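Local coordinates for protein branched-chain-amino-acid aminotransferase (Pseudomonas sp. UW4, PDB 6JIF) that catalyses, with pyridoxal 5'-phosphate as cofactor, the reversible transfer of amino groups between branched-chain amino acids and 2-oxo acids, at residues 28-39 / 130-140; 84-94 / 341-349. One frame throughout, in Å; residues are numbered along the deposited sequence.

Interaction 1 (28-39 / 130-140); sequences WDKLGFDYIKTD and ANERFIPPYGT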
loop_
_atom_site.group_PDB
_atom_site.type_symbol
_atom_site.label_atom_id
_atom_site.label_comp_id
_atom_site.label_asym_id
_atom_site.label_seq_id
_atom_site.Cartn_x
_atom_site.Cartn_y
_atom_site.Cartn_z
ATOM N N TRP B 28 33.955 2.542 7.898
ATOM C CA TRP B 28 33.299 2.815 6.628
ATOM C C TRP B 28 33.164 1.572 5.760
ATOM O O TRP B 28 32.175 1.426 5.024
ATOM C CB TRP B 28 34.074 3.887 5.888
ATOM C CG TRP B 28 34.240 5.140 6.674
ATOM C CD1 TRP B 28 35.400 5.641 7.164
ATOM C CD2 TRP B 28 33.209 6.066 7.042
ATOM N NE1 TRP B 28 35.165 6.820 7.826
ATOM C CE2 TRP B 28 33.824 7.107 7.752
ATOM C CE3 TRP B 28 31.826 6.114 6.840
ATOM C CZ2 TRP B 28 33.101 8.191 8.270
ATOM C CZ3 TRP B 28 31.114 7.206 7.342
ATOM C CH2 TRP B 28 31.761 8.219 8.052
ATOM N N ASP B 29 34.130 0.661 5.845
ATOM C CA ASP B 29 34.098 -0.511 4.980
ATOM C C ASP B 29 33.032 -1.511 5.405
ATOM O O ASP B 29 32.461 -2.208 4.560
ATOM C CB ASP B 29 35.478 -1.160 4.898
ATOM C CG ASP B 29 35.789 -1.671 3.476
ATOM O OD1 ASP B 29 36.818 -2.370 3.311
ATOM O OD2 ASP B 29 35.000 -1.371 2.527
ATOM N N LYS B 30 32.730 -1.601 6.689
ATOM C CA LYS B 30 31.761 -2.606 7.073
ATOM C C LYS B 30 30.334 -2.091 6.998
ATOM O O LYS B 30 29.415 -2.837 7.360
ATOM C CB LYS B 30 32.035 -3.119 8.492
ATOM C CG LYS B 30 33.135 -4.165 8.605
ATOM C CD LYS B 30 32.643 -5.468 9.263
ATOM C CE LYS B 30 31.702 -5.209 10.443
ATOM N NZ LYS B 30 31.244 -6.496 11.081
ATOM N N LEU B 31 30.127 -0.911 6.399
ATOM C CA LEU B 31 28.796 -0.341 6.247
ATOM C C LEU B 31 27.988 -1.164 5.253
ATOM O O LEU B 31 28.505 -1.610 4.225
ATOM C CB LEU B 31 28.861 1.119 5.759
ATOM C CG LEU B 31 29.007 2.143 6.872
ATOM C CD1 LEU B 31 29.259 3.554 6.368
ATOM C CD2 LEU B 31 27.730 2.057 7.704
ATOM N N GLY B 32 26.714 -1.358 5.560
ATOM C CA GLY B 32 25.827 -1.966 4.606
ATOM C C GLY B 32 24.765 -0.950 4.224
ATOM O O GLY B 32 25.087 0.196 3.892
ATOM N N PHE B 33 23.493 -1.377 4.243
ATOM C CA PHE B 33 22.313 -0.556 3.968
ATOM C C PHE B 33 21.395 -0.758 5.170
ATOM O O PHE B 33 20.440 -1.530 5.135
ATOM C CB PHE B 33 21.638 -0.967 2.661
ATOM C CG PHE B 33 20.517 -0.081 2.262
ATOM C CD1 PHE B 33 20.750 1.265 2.011
ATOM C CD2 PHE B 33 19.235 -0.571 2.115
ATOM C CE1 PHE B 33 19.716 2.114 1.628
ATOM C CE2 PHE B 33 18.181 0.300 1.731
ATOM C CZ PHE B 33 18.456 1.631 1.497
ATOM N N ASP B 34 21.697 -0.054 6.249
ATOM C CA ASP B 34 21.035 -0.255 7.528
ATOM C C ASP B 34 20.720 1.103 8.123
ATOM O O ASP B 34 21.510 2.032 7.990
ATOM C CB ASP B 34 21.914 -0.967 8.524
ATOM C CG ASP B 34 22.341 -2.318 8.034
ATOM O OD1 ASP B 34 21.442 -3.209 7.934
ATOM O OD2 ASP B 34 23.538 -2.468 7.715
ATOM N N TYR B 35 19.602 1.189 8.835
ATOM C CA TYR B 35 19.263 2.446 9.475
ATOM C C TYR B 35 20.266 2.749 10.572
ATOM O O TYR B 35 20.515 1.907 11.439
ATOM C CB TYR B 35 17.855 2.424 10.065
ATOM C CG TYR B 35 17.506 3.796 10.650
ATOM C CD1 TYR B 35 17.897 4.140 11.948
ATOM C CD2 TYR B 35 16.816 4.744 9.901
ATOM C CE1 TYR B 35 17.583 5.358 12.488
ATOM C CE2 TYR B 35 16.512 5.964 10.427
ATOM C CZ TYR B 35 16.898 6.269 11.717
ATOM O OH TYR B 35 16.576 7.502 12.249
ATOM N N ILE B 36 20.827 3.964 10.527
ATOM C CA ILE B 36 21.653 4.543 11.581
ATOM C C ILE B 36 21.132 5.960 11.815
ATOM O O ILE B 36 20.774 6.653 10.859
ATOM C CB ILE B 36 23.135 4.543 11.164
ATOM C CG1 ILE B 36 23.726 3.119 11.253
ATOM C CG2 ILE B 36 23.967 5.487 12.026
ATOM C CD1 ILE B 36 24.757 2.800 10.154
ATOM N N LYS B 37 21.037 6.390 13.076
ATOM C CA LYS B 37 20.485 7.727 13.357
ATOM C C LYS B 37 21.568 8.793 13.163
ATOM O O LYS B 37 22.589 8.812 13.866
ATOM C CB LYS B 37 19.870 7.801 14.749
ATOM C CG LYS B 37 19.273 9.154 15.098
ATOM C CD LYS B 37 18.938 9.192 16.584
ATOM C CE LYS B 37 18.226 10.472 16.924
ATOM N NZ LYS B 37 17.925 10.527 18.384
ATOM N N THR B 38 21.358 9.634 12.163
ATOM C CA THR B 38 22.216 10.763 11.885
ATOM C C THR B 38 21.720 11.973 12.682
ATOM O O THR B 38 20.708 11.912 13.380
ATOM C CB THR B 38 22.253 10.997 10.367
ATOM O OG1 THR B 38 20.915 11.081 9.881
ATOM C CG2 THR B 38 22.990 9.814 9.677
ATOM N N ASP B 39 22.416 13.093 12.533
ATOM C CA ASP B 39 22.268 14.229 13.440
ATOM C C ASP B 39 20.976 15.010 13.202
ATOM O O ASP B 39 20.245 15.294 14.153
ATOM C CB ASP B 39 23.457 15.151 13.288
ATOM C CG ASP B 39 24.699 14.582 13.910
ATOM O OD1 ASP B 39 24.600 13.625 14.718
ATOM O OD2 ASP B 39 25.775 15.083 13.576
ATOM N N ALA B 130 24.074 19.339 6.707
ATOM C CA ALA B 130 23.926 19.180 8.153
ATOM C C ALA B 130 24.499 17.885 8.665
ATOM O O ALA B 130 24.627 17.708 9.894
ATOM C CB ALA B 130 22.446 19.224 8.538
ATOM N N ASN B 131 24.768 16.956 7.763
ATOM C CA ASN B 131 25.272 15.653 8.199
ATOM C C ASN B 131 26.588 15.293 7.504
ATOM O O ASN B 131 26.866 14.123 7.300
ATOM C CB ASN B 131 24.213 14.565 7.972
ATOM C CG ASN B 131 22.960 14.764 8.835
ATOM O OD1 ASN B 131 22.959 14.429 10.013
ATOM N ND2 ASN B 131 21.872 15.280 8.240
ATOM N N GLU B 132 27.370 16.284 7.055
ATOM C CA GLU B 132 28.612 15.959 6.334
ATOM C C GLU B 132 29.520 14.985 7.079
ATOM O O GLU B 132 30.270 14.240 6.446
ATOM C CB GLU B 132 29.378 17.232 5.964
ATOM C CG GLU B 132 28.519 18.134 5.046
ATOM C CD GLU B 132 29.318 19.103 4.164
ATOM O OE1 GLU B 132 30.545 19.219 4.363
ATOM O OE2 GLU B 132 28.693 19.749 3.273
ATOM N N ARG B 133 29.503 14.969 8.409
ATOM C CA ARG B 133 30.440 14.055 9.069
ATOM C C ARG B 133 30.097 12.590 8.839
ATOM O O ARG B 133 30.933 11.710 9.101
ATOM C CB ARG B 133 30.511 14.346 10.567
ATOM C CG ARG B 133 29.443 13.737 11.372
ATOM C CD ARG B 133 29.284 14.228 12.704
ATOM N NE ARG B 133 28.336 13.371 13.406
ATOM C CZ ARG B 133 28.573 12.295 14.171
ATOM N NH1 ARG B 133 29.826 12.077 14.502
ATOM N NH2 ARG B 133 27.557 11.580 14.752
ATOM N N PHE B 134 28.896 12.303 8.376
ATOM C CA PHE B 134 28.530 10.940 8.050
ATOM C C PHE B 134 28.864 10.577 6.607
ATOM O O PHE B 134 28.549 9.469 6.182
ATOM C CB PHE B 134 27.018 10.701 8.288
ATOM C CG PHE B 134 26.634 10.641 9.747
ATOM C CD1 PHE B 134 26.777 9.458 10.471
ATOM C CD2 PHE B 134 26.181 11.768 10.408
ATOM C CE1 PHE B 134 26.445 9.402 11.822
ATOM C CE2 PHE B 134 25.859 11.714 11.750
ATOM C CZ PHE B 134 25.991 10.518 12.458
ATOM N N ILE B 135 29.497 11.457 5.839
ATOM C CA ILE B 135 29.764 11.087 4.445
ATOM C C ILE B 135 30.990 10.166 4.401
ATOM O O ILE B 135 32.069 10.572 4.820
ATOM C CB ILE B 135 29.937 12.337 3.557
ATOM C CG1 ILE B 135 28.637 13.144 3.528
ATOM C CG2 ILE B 135 30.332 11.930 2.134
ATOM C CD1 ILE B 135 28.730 14.446 2.803
ATOM N N PRO B 136 30.899 8.927 3.926
ATOM C CA PRO B 136 32.111 8.078 3.871
ATOM C C PRO B 136 33.158 8.682 2.951
ATOM O O PRO B 136 32.837 9.220 1.880
ATOM C CB PRO B 136 31.584 6.743 3.337
ATOM C CG PRO B 136 30.111 6.740 3.690
ATOM C CD PRO B 136 29.694 8.175 3.530
ATOM N N PRO B 137 34.437 8.594 3.322
ATOM C CA PRO B 137 35.487 9.226 2.505
ATOM C C PRO B 137 35.577 8.608 1.111
ATOM O O PRO B 137 35.133 7.485 0.871
ATOM C CB PRO B 137 36.764 8.967 3.305
ATOM C CG PRO B 137 36.320 8.689 4.687
ATOM C CD PRO B 137 34.915 8.183 4.650
ATOM N N TYR B 138 36.142 9.378 0.176
ATOM C CA TYR B 138 36.416 8.837 -1.150
ATOM C C TYR B 138 37.310 7.596 -1.028
ATOM O O TYR B 138 38.271 7.569 -0.253
ATOM C CB TYR B 138 37.122 9.878 -2.036
ATOM C CG TYR B 138 37.535 9.298 -3.376
ATOM C CD1 TYR B 138 36.599 9.141 -4.401
ATOM C CD2 TYR B 138 38.841 8.887 -3.607
ATOM C CE1 TYR B 138 36.939 8.591 -5.603
ATOM C CE2 TYR B 138 39.205 8.338 -4.814
ATOM C CZ TYR B 138 38.255 8.198 -5.812
ATOM O OH TYR B 138 38.603 7.645 -7.012
ATOM N N GLY B 139 36.999 6.585 -1.831
ATOM C CA GLY B 139 37.767 5.364 -1.861
ATOM C C GLY B 139 37.224 4.284 -0.966
ATOM O O GLY B 139 37.709 3.146 -1.014
ATOM N N THR B 140 36.225 4.582 -0.165
ATOM C CA THR B 140 35.648 3.535 0.653
ATOM C C THR B 140 34.502 2.821 -0.067
ATOM O O THR B 140 34.041 1.778 0.409
ATOM C CB THR B 140 35.137 4.137 1.983
ATOM O OG1 THR B 140 34.073 5.060 1.699
ATOM C CG2 THR B 140 36.245 4.872 2.723
HETATM O O HOH W 1 31.658 1.455 1.841
HETATM O O HOH W 2 26.085 16.405 11.552
#

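Interaction 2 (84-94 / 341-349); sequences YRCKDGSINLF and LTGVQTGDI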
loop_
_atom_site.group_PDB
_atom_site.type_symbol
_atom_site.label_atom_id
_atom_site.label_comp_id
_atom_site.label_asym_id
_atom_site.label_seq_id
_atom_site.Cartn_x
_atom_site.Cartn_y
_atom_site.Cartn_z
ATOM N N TYR B 84 27.987 11.525 -2.646
ATOM C CA TYR B 84 29.294 10.878 -2.685
ATOM C C TYR B 84 30.405 11.900 -2.442
ATOM O O TYR B 84 30.371 13.014 -2.992
ATOM C CB TYR B 84 29.513 10.220 -4.039
ATOM C CG TYR B 84 28.436 9.281 -4.484
ATOM C CD1 TYR B 84 27.286 9.755 -5.145
ATOM C CD2 TYR B 84 28.543 7.928 -4.272
ATOM C CE1 TYR B 84 26.293 8.890 -5.567
ATOM C CE2 TYR B 84 27.557 7.060 -4.706
ATOM C CZ TYR B 84 26.434 7.547 -5.344
ATOM O OH TYR B 84 25.433 6.699 -5.761
ATOM N N ARG B 85 31.420 11.522 -1.644
ATOM C CA ARG B 85 32.622 12.339 -1.544
ATOM C C ARG B 85 33.493 12.124 -2.787
ATOM O O ARG B 85 33.809 10.984 -3.163
ATOM C CB ARG B 85 33.401 11.997 -0.275
ATOM C CG ARG B 85 34.645 12.770 -0.113
ATOM C CD ARG B 85 34.355 14.243 0.180
ATOM N NE ARG B 85 33.822 14.377 1.538
ATOM C CZ ARG B 85 33.434 15.513 2.096
ATOM N NH1 ARG B 85 33.531 16.645 1.411
ATOM N NH2 ARG B 85 32.975 15.521 3.351
ATOM N N CYS B 86 33.841 13.215 -3.450
ATOM C CA CYS B 86 34.731 13.116 -4.596
ATOM C C CYS B 86 36.213 13.070 -4.153
ATOM O O CYS B 86 36.590 13.516 -3.062
ATOM C CB CYS B 86 34.536 14.325 -5.503
ATOM S SG CYS B 86 32.923 14.495 -6.118
ATOM N N LYS B 87 37.063 12.566 -5.040
ATOM C CA LYS B 87 38.487 12.526 -4.716
ATOM C C LYS B 87 39.030 13.909 -4.438
ATOM O O LYS B 87 39.997 14.062 -3.672
ATOM C CB LYS B 87 39.274 11.910 -5.874
ATOM C CG LYS B 87 40.663 11.490 -5.483
ATOM C CD LYS B 87 41.247 10.475 -6.429
ATOM C CE LYS B 87 40.951 10.773 -7.861
ATOM N NZ LYS B 87 41.734 9.808 -8.755
ATOM N N ASP B 88 38.475 14.921 -5.091
ATOM C CA ASP B 88 38.967 16.260 -4.860
ATOM C C ASP B 88 38.367 16.881 -3.602
ATOM O O ASP B 88 38.650 18.046 -3.302
ATOM C CB ASP B 88 38.717 17.132 -6.100
ATOM C CG ASP B 88 37.229 17.421 -6.360
ATOM O OD1 ASP B 88 36.342 16.979 -5.595
ATOM O OD2 ASP B 88 36.941 18.118 -7.372
ATOM N N GLY B 89 37.566 16.124 -2.858
ATOM C CA GLY B 89 37.028 16.567 -1.596
ATOM C C GLY B 89 35.665 17.194 -1.682
ATOM O O GLY B 89 35.065 17.469 -0.636
ATOM N N SER B 90 35.181 17.489 -2.878
ATOM C CA SER B 90 33.833 18.049 -3.001
ATOM C C SER B 90 32.809 16.927 -2.812
ATOM O O SER B 90 33.165 15.763 -2.629
ATOM C CB SER B 90 33.633 18.766 -4.345
ATOM O OG SER B 90 33.975 17.959 -5.452
ATOM N N ILE B 91 31.521 17.273 -2.863
ATOM C CA ILE B 91 30.417 16.348 -2.605
ATOM C C ILE B 91 29.443 16.336 -3.792
ATOM O O ILE B 91 28.886 17.381 -4.153
ATOM C CB ILE B 91 29.665 16.737 -1.315
ATOM C CG1 ILE B 91 30.659 16.832 -0.154
ATOM C CG2 ILE B 91 28.530 15.752 -1.075
ATOM C CD1 ILE B 91 30.053 17.424 1.114
ATOM N N ASN B 92 29.198 15.150 -4.373
ATOM C CA ASN B 92 28.283 15.001 -5.507
ATOM C C ASN B 92 26.946 14.476 -5.003
ATOM O O ASN B 92 26.871 13.361 -4.490
ATOM C CB ASN B 92 28.811 14.004 -6.553
ATOM C CG ASN B 92 29.849 14.584 -7.442
ATOM O OD1 ASN B 92 30.174 15.733 -7.308
ATOM N ND2 ASN B 92 30.368 13.793 -8.383
ATOM N N LEU B 93 25.873 15.230 -5.195
ATOM C CA LEU B 93 24.540 14.681 -4.992
ATOM C C LEU B 93 24.006 14.251 -6.360
ATOM O O LEU B 93 23.868 15.086 -7.250
ATOM C CB LEU B 93 23.672 15.768 -4.353
ATOM C CG LEU B 93 22.222 15.509 -4.045
ATOM C CD1 LEU B 93 22.204 14.395 -3.018
ATOM C CD2 LEU B 93 21.614 16.780 -3.469
ATOM N N PHE B 94 23.630 12.975 -6.518
ATOM C CA PHE B 94 23.387 12.398 -7.852
ATOM C C PHE B 94 21.917 12.532 -8.283
ATOM O O PHE B 94 21.046 11.867 -7.725
ATOM C CB PHE B 94 23.823 10.920 -7.862
ATOM C CG PHE B 94 23.714 10.260 -9.219
ATOM C CD1 PHE B 94 24.642 10.529 -10.227
ATOM C CD2 PHE B 94 22.659 9.382 -9.489
ATOM C CE1 PHE B 94 24.563 9.924 -11.476
ATOM C CE2 PHE B 94 22.553 8.776 -10.763
ATOM C CZ PHE B 94 23.499 9.025 -11.738
ATOM N N LEU B 341 28.979 4.066 -14.477
ATOM C CA LEU B 341 27.990 4.694 -13.615
ATOM C C LEU B 341 28.607 5.110 -12.285
ATOM O O LEU B 341 28.410 6.242 -11.828
ATOM C CB LEU B 341 26.803 3.750 -13.399
ATOM C CG LEU B 341 25.792 4.440 -12.443
ATOM C CD1 LEU B 341 25.337 5.860 -12.974
ATOM C CD2 LEU B 341 24.565 3.560 -12.214
ATOM N N THR B 342 29.366 4.220 -11.651
ATOM C CA THR B 342 30.041 4.610 -10.404
ATOM C C THR B 342 31.088 5.702 -10.627
ATOM O O THR B 342 31.291 6.546 -9.746
ATOM C CB THR B 342 30.666 3.374 -9.739
ATOM O OG1 THR B 342 31.708 2.808 -10.587
ATOM C CG2 THR B 342 29.554 2.331 -9.508
ATOM N N GLY B 343 31.752 5.711 -11.790
ATOM C CA GLY B 343 32.701 6.781 -12.070
ATOM C C GLY B 343 32.021 8.138 -12.169
ATOM O O GLY B 343 32.548 9.138 -11.664
ATOM N N VAL B 344 30.852 8.190 -12.811
ATOM C CA VAL B 344 30.134 9.458 -12.877
ATOM C C VAL B 344 29.637 9.865 -11.493
ATOM O O VAL B 344 29.832 11.019 -11.062
ATOM C CB VAL B 344 29.010 9.361 -13.908
ATOM C CG1 VAL B 344 28.029 10.547 -13.733
ATOM C CG2 VAL B 344 29.636 9.282 -15.324
ATOM N N GLN B 345 29.089 8.903 -10.733
ATOM C CA GLN B 345 28.567 9.228 -9.401
ATOM C C GLN B 345 29.654 9.840 -8.508
ATOM O O GLN B 345 29.416 10.861 -7.836
ATOM C CB GLN B 345 27.948 7.969 -8.766
ATOM C CG GLN B 345 26.688 7.550 -9.420
ATOM C CD GLN B 345 26.240 6.172 -8.979
ATOM O OE1 GLN B 345 27.057 5.329 -8.576
ATOM N NE2 GLN B 345 24.945 5.929 -9.071
ATOM N N THR B 346 30.880 9.288 -8.533
ATOM C CA THR B 346 31.928 9.765 -7.640
ATOM C C THR B 346 32.808 10.887 -8.186
ATOM O O THR B 346 33.698 11.339 -7.465
ATOM C CB THR B 346 32.841 8.595 -7.225
ATOM O OG1 THR B 346 33.464 8.036 -8.393
ATOM C CG2 THR B 346 32.000 7.556 -6.569
ATOM N N GLY B 347 32.629 11.326 -9.436
ATOM C CA GLY B 347 33.501 12.375 -9.994
ATOM C C GLY B 347 34.787 11.909 -10.642
ATOM O O GLY B 347 35.618 12.776 -11.036
ATOM N N ASP B 348 34.999 10.600 -10.776
ATOM C CA ASP B 348 36.156 10.091 -11.515
ATOM C C ASP B 348 35.974 10.159 -13.025
ATOM O O ASP B 348 36.964 10.158 -13.777
ATOM C CB ASP B 348 36.435 8.665 -11.062
ATOM C CG ASP B 348 36.995 8.646 -9.676
ATOM O OD1 ASP B 348 37.536 9.705 -9.259
ATOM O OD2 ASP B 348 36.903 7.606 -9.008
ATOM N N ILE B 349 34.734 10.243 -13.483
ATOM C CA ILE B 349 34.386 10.368 -14.900
ATOM C C ILE B 349 33.459 11.571 -14.987
ATOM O O ILE B 349 32.501 11.671 -14.214
ATOM C CB ILE B 349 33.668 9.112 -15.445
ATOM C CG1 ILE B 349 34.584 7.875 -15.438
ATOM C CG2 ILE B 349 33.085 9.355 -16.893
ATOM C CD1 ILE B 349 33.821 6.514 -15.673
HETATM O O HOH W 3 36.430 11.865 -7.612
#

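Interaction 1 (28-39 / 130-140)
The indole of Trp28 lies over two consecutive prolines, and CH-pi contacts carry this end of the interface. Pro137 CD sits 3.4 Å from the centroid of the five-membered ring, almost on its normal, while Pro136 CA approaches the same face over the six-membered ring at 3.8 Å. The far rim of the indole reaches the backbone, with CH2 3.7 Å from Arg133 O near the ring plane. CG anti to the carbonyl carbon (chi1 -56°) turns the indole over the prolines; Trp28 CB meets Thr140 CG2 at 4.0 Å. A serine in place of Trp28 would probably strip Pro136 CA and Pro137 CD of their aromatic cover and the carbonyls of Arg133 and Phe134 of the ring beside them. At the other end Thr38 CG2 points at the centre of the Phe134 ring, 3.7 Å from its centroid, while Thr38 OG1 bonds to Cys171 O.

Among the polar contacts, Asp39 OD2 takes the NE of Arg133 at 3.1 Å on the syn side, in a salt bridge whose carboxylate and guanidinium planes are only 3° apart. Asn131 OD1 accepts a weak bond from Asp39 N, and its ND2 binds Lys40 O and Val127 O.

The arrangement is loop-on-loop packing: the N-terminal segment, before strand 41-47, runs along the connection from helix 117-130 to strand 143-153, which closes with a type II beta turn at Pro137-Thr140.

Interaction 2 (84-94 / 341-349)
A glutamine takes part in this contact chiefly through its aliphatic carbons: Gln345 fits into the corner made by two aromatic rings, its CB over a face of Tyr84 and its CG over a face of Phe94. The rings belong to a beta hairpin, strands 76-85 and 91-94 joined by a type I turn from Cys86 to Gly89, and the end of helix 332-346 packs on it, finishing in a Schellman motif at Gly347. Gln345 CB is 3.9 Å from the Tyr84 ring centroid, 20° off the normal, and CG stands at the same distance from the centroid of Phe94. With CG anti to the carbonyl carbon (chi1 -70°) and the chain extended beyond it, the amide lies against the tyrosine hydroxyl, Gln345 CD 3.4 Å from Tyr84 OH, its plane 24° from the Tyr84 ring and nearly perpendicular to that of Phe94. Phe94 also meets Leu341, one turn earlier, its CZ 3.9 Å from Leu341 CD1, and Val344, next to Gln345, whose CG1 faces its CE1 edge.

Asn92 supplies the direct polar link. Its ND2 gives Gln345 O a bond of 3.1 Å, from above the carbonyl plane, so a carbonyl near the helix end is held by the hairpin; Lys358 NZ binds Asn92 OD1. Positive phi at Gly347 turns the chain beside Cys86, where a CB would come tight against SG. Beyond it Lys87 and Asp348 carry opposite charges too far apart for a salt bridge, and Asp348 OD2 is hydrogen-bonded to Tyr138 OH. One water links the backbones and the carboxylate, accepting from Lys87 N at 2.7 Å and donating to both Thr346 O and Asp348 OD1.

How the interactions relate
Interactions 1 and 2 are neighbours, their centres about 15 Å apart, and the segments alternate along the chain: the hairpin 84-94 comes between 28-39 and 130-140, and 341-349 follows both. They meet where Tyr138, in the turn of 130-140, reaches across: its OH is 2.6 Å from Asp348 OD2, a probable hydrogen bond, and its CE2 packs 3.4 Å from Lys87 CD. Nearby, Pro136 O lies 3.6 Å from Arg85 CB. Interaction 2 comes near the cofactor: the Phe94 side chain is about 8 Å from pyridoxal-5'-phosphate, and Leu341 touches Thr268 of the cofactor pocket. Segment 28-39 also reaches the dimer partner, Tyr35 OH bonding to Glu66 OE2 of the second subunit.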